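Local coordinates for hypothetical protein, IPT/TIG domain protein (Bacteroides ovatus, PDB 4HW6), which is of unknown function but probably binds carbohydrate or another nutrient, joining an IPT/TIG domain to a six-bladed beta-propeller, at residues Thr123-Leu128 and Asp422-Arg427; Leu222-Ala227 and Ser253-Ala258. One frame throughout, in Å; residues are numbered along the deposited sequence.

Contact 1: Thr123-Leu128 and Asp422-Arg427; sequences TKWDVL and DNHRVR
Trp125 and His424 lay their rings face to face, and this stack makes up the whole contact between the loop 123-128 and the turn that leads into strand 425-431. The indole starts from a CB directed at the other segment. With chi1 at 61°, CG stands between the backbone N and the carbonyl carbon, and the long axis of the indole reaches out so that its benzo half, rather than its pyrrole half, arrives over the imidazole. Followed outward, Trp125 CZ3 comes to 3.6 Å from His424 CD2. On the other flank of the benzo ring, Trp125 CZ2 lies 3.4 Å from His424 CE1. The approach culminates at CH2, 3.2 Å from His424 NE2. The six-membered ring and the imidazole have centroids 3.8 Å apart and planes inclined by 25°, so the stack is slightly wedged, closing toward the far rim of the indole. On the opposite face of the imidazole lies CA of Asp422, offset toward the ring's rim. His424 and Arg425 both face Asp420 in a G1 beta bulge, and His424 has the positive phi, 63°, that the first position of such a bulge takes.

The residue types suit the place: both are flat and pair broad faces while keeping a polar N-H or ring nitrogen at the rim. Trp125 NE1 is hydrogen-bonded to Asp139 OD1 and His424 ND1 to the carbonyl of Phe138, which would limit rotation of both rings. The two rings thus share an anchor in the loop before strand 143-146. Around them, strand 425-431 runs between strands 109-115 and 415-420 of an antiparallel propeller sheet, while the loop carrying Trp125 leaves strand 109-115 and heads for strand 130-131 of the next sheet.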
loop_
_atom_site.group_PDB
_atom_site.type_symbol
_atom_site.label_atom_id
_atom_site.label_comp_id
_atom_site.label_asym_id
_atom_site.label_seq_id
_atom_site.Cartn_x
_atom_site.Cartn_y
_atom_site.Cartn_z
ATOM N N THR A 123 1.224 21.482 -14.529
ATOM C CA THR A 123 -0.066 21.818 -15.114
ATOM C C THR A 123 -0.450 20.922 -16.297
ATOM O O THR A 123 -1.626 20.847 -16.654
ATOM C CB THR A 123 -0.139 23.295 -15.518
ATOM O OG1 THR A 123 0.791 23.569 -16.568
ATOM C CG2 THR A 123 0.158 24.198 -14.303
ATOM N N LYS A 124 0.526 20.229 -16.876
ATOM C CA LYS A 124 0.296 19.451 -18.091
ATOM C C LYS A 124 0.915 18.064 -17.983
ATOM O O LYS A 124 1.865 17.865 -17.239
ATOM C CB LYS A 124 0.852 20.183 -19.308
ATOM C CG LYS A 124 0.061 21.439 -19.667
ATOM C CD LYS A 124 0.497 22.018 -21.000
ATOM C CE LYS A 124 -0.031 23.434 -21.210
ATOM N NZ LYS A 124 0.577 24.043 -22.425
ATOM N N TRP A 125 0.338 17.107 -18.695
ATOM C CA TRP A 125 0.921 15.763 -18.811
ATOM C C TRP A 125 0.407 15.085 -20.062
ATOM O O TRP A 125 -0.606 15.492 -20.641
ATOM C CB TRP A 125 0.584 14.897 -17.599
ATOM C CG TRP A 125 -0.903 14.659 -17.384
ATOM C CD1 TRP A 125 -1.628 13.563 -17.765
ATOM C CD2 TRP A 125 -1.813 15.534 -16.728
ATOM N NE1 TRP A 125 -2.940 13.713 -17.391
ATOM C CE2 TRP A 125 -3.083 14.924 -16.768
ATOM C CE3 TRP A 125 -1.685 16.792 -16.128
ATOM C CZ2 TRP A 125 -4.215 15.518 -16.210
ATOM C CZ3 TRP A 125 -2.805 17.384 -15.576
ATOM C CH2 TRP A 125 -4.052 16.741 -15.607
ATOM N N ASP A 126 1.129 14.060 -20.489
ATOM C CA ASP A 126 0.716 13.231 -21.605
ATOM C C ASP A 126 0.137 11.944 -21.029
ATOM O O ASP A 126 0.559 11.512 -19.965
ATOM C CB ASP A 126 1.918 12.900 -22.478
ATOM C CG ASP A 126 2.567 14.137 -23.076
ATOM O OD1 ASP A 126 1.837 15.068 -23.484
ATOM O OD2 ASP A 126 3.808 14.176 -23.112
ATOM N N VAL A 127 -0.798 11.330 -21.748
ATOM C CA VAL A 127 -1.316 10.031 -21.386
ATOM C C VAL A 127 -0.830 8.993 -22.414
ATOM O O VAL A 127 -1.161 9.060 -23.594
ATOM C CB VAL A 127 -2.845 10.044 -21.265
ATOM C CG1 VAL A 127 -3.392 8.634 -21.087
ATOM C CG2 VAL A 127 -3.288 10.960 -20.125
ATOM N N LEU A 128 -0.019 8.048 -21.954
ATOM C CA LEU A 128 0.527 7.001 -22.807
ATOM C C LEU A 128 1.021 5.806 -22.015
ATOM O O LEU A 128 1.380 5.923 -20.837
ATOM C CB LEU A 128 1.694 7.494 -23.645
ATOM C CG LEU A 128 2.993 7.896 -22.934
ATOM C CD1 LEU A 128 4.185 7.781 -23.871
ATOM C CD2 LEU A 128 2.891 9.311 -22.434
ATOM N N ASP A 422 -5.439 14.122 -8.064
ATOM C CA ASP A 422 -5.226 15.466 -8.604
ATOM C C ASP A 422 -3.754 15.937 -8.654
ATOM O O ASP A 422 -3.436 17.038 -9.116
ATOM C CB ASP A 422 -6.208 16.438 -7.954
ATOM C CG ASP A 422 -7.567 16.440 -8.678
ATOM O OD1 ASP A 422 -7.579 16.518 -9.930
ATOM O OD2 ASP A 422 -8.617 16.391 -8.025
ATOM N N ASN A 423 -2.847 15.033 -8.312
ATOM C CA ASN A 423 -1.438 15.172 -8.666
ATOM C C ASN A 423 -1.038 14.252 -9.804
ATOM O O ASN A 423 0.075 14.326 -10.294
ATOM C CB ASN A 423 -0.556 14.906 -7.445
ATOM C CG ASN A 423 -0.617 16.033 -6.453
ATOM O OD1 ASN A 423 -0.688 17.212 -6.852
ATOM N ND2 ASN A 423 -0.622 15.699 -5.165
ATOM N N HIS A 424 -1.954 13.370 -10.206
ATOM C CA HIS A 424 -1.800 12.539 -11.395
ATOM C C HIS A 424 -0.628 11.593 -11.293
ATOM O O HIS A 424 -0.043 11.197 -12.300
ATOM C CB HIS A 424 -1.768 13.442 -12.616
ATOM C CG HIS A 424 -2.998 14.300 -12.708
ATOM N ND1 HIS A 424 -4.230 13.783 -13.060
ATOM C CD2 HIS A 424 -3.202 15.607 -12.417
ATOM C CE1 HIS A 424 -5.143 14.743 -12.982
ATOM N NE2 HIS A 424 -4.544 15.858 -12.593
ATOM N N ARG A 425 -0.356 11.172 -10.057
ATOM C CA ARG A 425 0.785 10.338 -9.757
ATOM C C ARG A 425 0.410 9.211 -8.817
ATOM O O ARG A 425 -0.497 9.365 -7.979
ATOM C CB ARG A 425 1.874 11.178 -9.085
ATOM C CG ARG A 425 2.575 12.194 -9.981
ATOM C CD ARG A 425 3.216 13.210 -9.067
ATOM N NE ARG A 425 4.014 14.233 -9.714
ATOM C CZ ARG A 425 3.659 15.512 -9.875
ATOM N NH1 ARG A 425 2.440 15.982 -9.553
ATOM N NH2 ARG A 425 4.562 16.336 -10.421
ATOM N N VAL A 426 1.160 8.114 -8.924
ATOM C CA VAL A 426 1.208 7.098 -7.876
ATOM C C VAL A 426 2.307 7.479 -6.886
ATOM O O VAL A 426 3.488 7.588 -7.242
ATOM C CB VAL A 426 1.487 5.686 -8.429
ATOM C CG1 VAL A 426 1.492 4.673 -7.295
ATOM C CG2 VAL A 426 0.460 5.300 -9.484
ATOM N N ARG A 427 1.909 7.673 -5.642
ATOM C CA ARG A 427 2.820 7.988 -4.556
ATOM C C ARG A 427 3.140 6.676 -3.822
ATOM O O ARG A 427 2.389 5.695 -3.908
ATOM C CB ARG A 427 2.192 8.986 -3.590
ATOM C CG ARG A 427 1.609 10.249 -4.214
ATOM C CD ARG A 427 2.661 11.208 -4.726
ATOM N NE ARG A 427 3.381 11.926 -3.675
ATOM C CZ ARG A 427 2.886 12.892 -2.898
ATOM N NH1 ARG A 427 1.670 13.350 -3.039
ATOM N NH2 ARG A 427 3.656 13.449 -1.990
#

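Contact 2: Leu222-Ala227 and Ser253-Ala258; sequences LSLCNA and SSYDPA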
loop_
_atom_site.group_PDB
_atom_site.type_symbol
_atom_site.label_atom_id
_atom_site.label_comp_id
_atom_site.label_asym_id
_atom_site.label_seq_id
_atom_site.Cartn_x
_atom_site.Cartn_y
_atom_site.Cartn_z
ATOM N N LEU A 222 -16.022 -11.287 -20.730
ATOM C CA LEU A 222 -17.342 -11.915 -20.614
ATOM C C LEU A 222 -18.260 -10.972 -19.836
ATOM O O LEU A 222 -17.800 -10.194 -19.006
ATOM C CB LEU A 222 -17.260 -13.257 -19.873
ATOM C CG LEU A 222 -16.315 -14.347 -20.404
ATOM C CD1 LEU A 222 -16.242 -15.504 -19.411
ATOM C CD2 LEU A 222 -16.711 -14.855 -21.788
ATOM N N SER A 223 -19.556 -11.045 -20.105
ATOM C CA SER A 223 -20.556 -10.295 -19.343
ATOM C C SER A 223 -21.167 -11.216 -18.290
ATOM O O SER A 223 -21.689 -12.282 -18.629
ATOM C CB SER A 223 -21.655 -9.784 -20.283
ATOM O OG SER A 223 -21.097 -8.929 -21.282
ATOM N N LEU A 224 -21.119 -10.812 -17.030
ATOM C CA LEU A 224 -21.607 -11.647 -15.960
ATOM C C LEU A 224 -23.065 -11.370 -15.676
ATOM O O LEU A 224 -23.866 -12.286 -15.666
ATOM C CB LEU A 224 -20.813 -11.449 -14.680
ATOM C CG LEU A 224 -19.340 -11.825 -14.750
ATOM C CD1 LEU A 224 -18.700 -11.723 -13.368
ATOM C CD2 LEU A 224 -19.185 -13.225 -15.337
ATOM N N CYS A 225 -23.406 -10.118 -15.420
ATOM C CA CYS A 225 -24.787 -9.785 -15.107
ATOM C C CYS A 225 -25.097 -8.330 -15.368
ATOM O O CYS A 225 -24.215 -7.461 -15.370
ATOM C CB CYS A 225 -25.142 -10.153 -13.659
ATOM S SG CYS A 225 -24.219 -9.211 -12.444
ATOM N N ASN A 226 -26.380 -8.079 -15.604
ATOM C CA ASN A 226 -26.884 -6.726 -15.762
ATOM C C ASN A 226 -27.009 -6.038 -14.421
ATOM O O ASN A 226 -27.389 -6.651 -13.412
ATOM C CB ASN A 226 -28.271 -6.733 -16.406
ATOM C CG ASN A 226 -28.274 -7.294 -17.802
ATOM O OD1 ASN A 226 -27.242 -7.330 -18.488
ATOM N ND2 ASN A 226 -29.451 -7.737 -18.243
ATOM N N ALA A 227 -26.687 -4.751 -14.394
ATOM C CA ALA A 227 -26.845 -3.974 -13.177
ATOM C C ALA A 227 -26.665 -2.533 -13.605
ATOM O O ALA A 227 -25.679 -2.189 -14.238
ATOM C CB ALA A 227 -25.794 -4.342 -12.144
ATOM N N SER A 253 -26.322 -6.456 -3.077
ATOM C CA SER A 253 -26.673 -7.541 -3.957
ATOM C C SER A 253 -25.461 -8.443 -4.134
ATOM O O SER A 253 -24.323 -8.049 -3.797
ATOM C CB SER A 253 -27.102 -6.989 -5.335
ATOM O OG SER A 253 -28.204 -6.068 -5.234
ATOM N N SER A 254 -25.663 -9.613 -4.726
ATOM C CA SER A 254 -24.531 -10.444 -5.129
ATOM C C SER A 254 -24.776 -11.225 -6.399
ATOM O O SER A 254 -25.923 -11.523 -6.769
ATOM C CB SER A 254 -24.152 -11.460 -4.040
ATOM O OG SER A 254 -25.143 -12.459 -3.907
ATOM N N TYR A 255 -23.656 -11.593 -7.020
ATOM C CA TYR A 255 -23.598 -12.509 -8.129
ATOM C C TYR A 255 -22.570 -13.592 -7.819
ATOM O O TYR A 255 -21.428 -13.297 -7.426
ATOM C CB TYR A 255 -23.232 -11.764 -9.436
ATOM C CG TYR A 255 -23.000 -12.714 -10.590
ATOM C CD1 TYR A 255 -24.056 -13.213 -11.328
ATOM C CD2 TYR A 255 -21.729 -13.136 -10.916
ATOM C CE1 TYR A 255 -23.849 -14.102 -12.373
ATOM C CE2 TYR A 255 -21.504 -14.002 -11.967
ATOM C CZ TYR A 255 -22.563 -14.487 -12.701
ATOM O OH TYR A 255 -22.331 -15.377 -13.743
ATOM N N ASP A 256 -22.983 -14.847 -7.973
ATOM C CA ASP A 256 -22.105 -15.994 -7.725
ATOM C C ASP A 256 -21.501 -16.503 -9.021
ATOM O O ASP A 256 -22.199 -17.145 -9.813
ATOM C CB ASP A 256 -22.896 -17.111 -7.058
ATOM C CG ASP A 256 -22.021 -18.277 -6.636
ATOM O OD1 ASP A 256 -20.860 -18.364 -7.061
ATOM O OD2 ASP A 256 -22.505 -19.091 -5.853
ATOM N N PRO A 257 -20.196 -16.289 -9.224
ATOM C CA PRO A 257 -19.631 -16.657 -10.533
ATOM C C PRO A 257 -19.578 -18.149 -10.790
ATOM O O PRO A 257 -19.521 -18.548 -11.958
ATOM C CB PRO A 257 -18.204 -16.089 -10.505
ATOM C CG PRO A 257 -17.958 -15.589 -9.131
ATOM C CD PRO A 257 -19.214 -15.638 -8.335
ATOM N N ALA A 258 -19.599 -18.963 -9.737
ATOM C CA ALA A 258 -19.595 -20.426 -9.910
ATOM C C ALA A 258 -20.918 -20.956 -10.482
ATOM O O ALA A 258 -20.932 -21.908 -11.249
ATOM C CB ALA A 258 -19.278 -21.118 -8.583
HETATM O O HOH W 1 -23.551 -15.137 -16.090
#
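Two successive blades of the six-bladed beta-propeller pack against each other here, strand 221-226 of one on strand 251-255 of the next. Tyr255 is the residue on strand 251-255 that carries the contact. Its CG lies anti to the backbone N (chi1 173°), which extends the ring across Leu224 and Cys225. Leu224 CB sits over one face, 4.2 Å from the ring centroid and 27° off the normal, a CH-pi contact. The leucine branches beyond it: CD1 comes to 3.9 Å from Tyr255 CE2, while CD2 reaches toward the hydroxyl end. A branched aliphatic chain suits this spot because it can spread over a flat ring. Nearer the root of the ring, Cys225 SG approaches obliquely, 4.7 Å from the centroid, and Cys225 CB comes within 4.0 Å of Tyr255 CD1. Cysteine is small enough to be buried here and still give a polarisable sulfur to the aromatic. Leu224 and Cys225 both face Ile209 in a classic beta bulge, which allows the CB atoms of these adjacent residues both to point toward segment 253-258. Leu262 also touches Cys225 and Tyr255. A water joins the two segments: it donates to Leu224 O at 2.9 Å and hydrogen-bonds to Tyr255 OH at 2.7 Å. Replacing Tyr255 by an alanine would probably open a gap beside Leu224 and Cys225 and leave this water without its hydroxyl partner. Just past the tyrosine, Asp256 OD1 accepts from Ala258 N in an Asx turn, the donor lying well out of the carboxylate plane.

In the fold
Both contacts belong to the propeller, but to separate parts of it: their centres lie about 33 Å apart and their nearest atoms about 24 Å apart. Contact 1 joins segments almost 300 residues apart in sequence, bringing the start and end of the propeller chain together, whereas contact 2 pairs segments only 26 residues apart, on neighbouring sheets. Contact 1 is a surface stack of two aromatic rings with polar rims held by a third loop. Contact 2 is partly buried, with Cys225 inside, and packs aliphatic and sulfur groups on one aromatic, with a water bridging its hydroxyl to a backbone carbonyl. They share no strand or sheet.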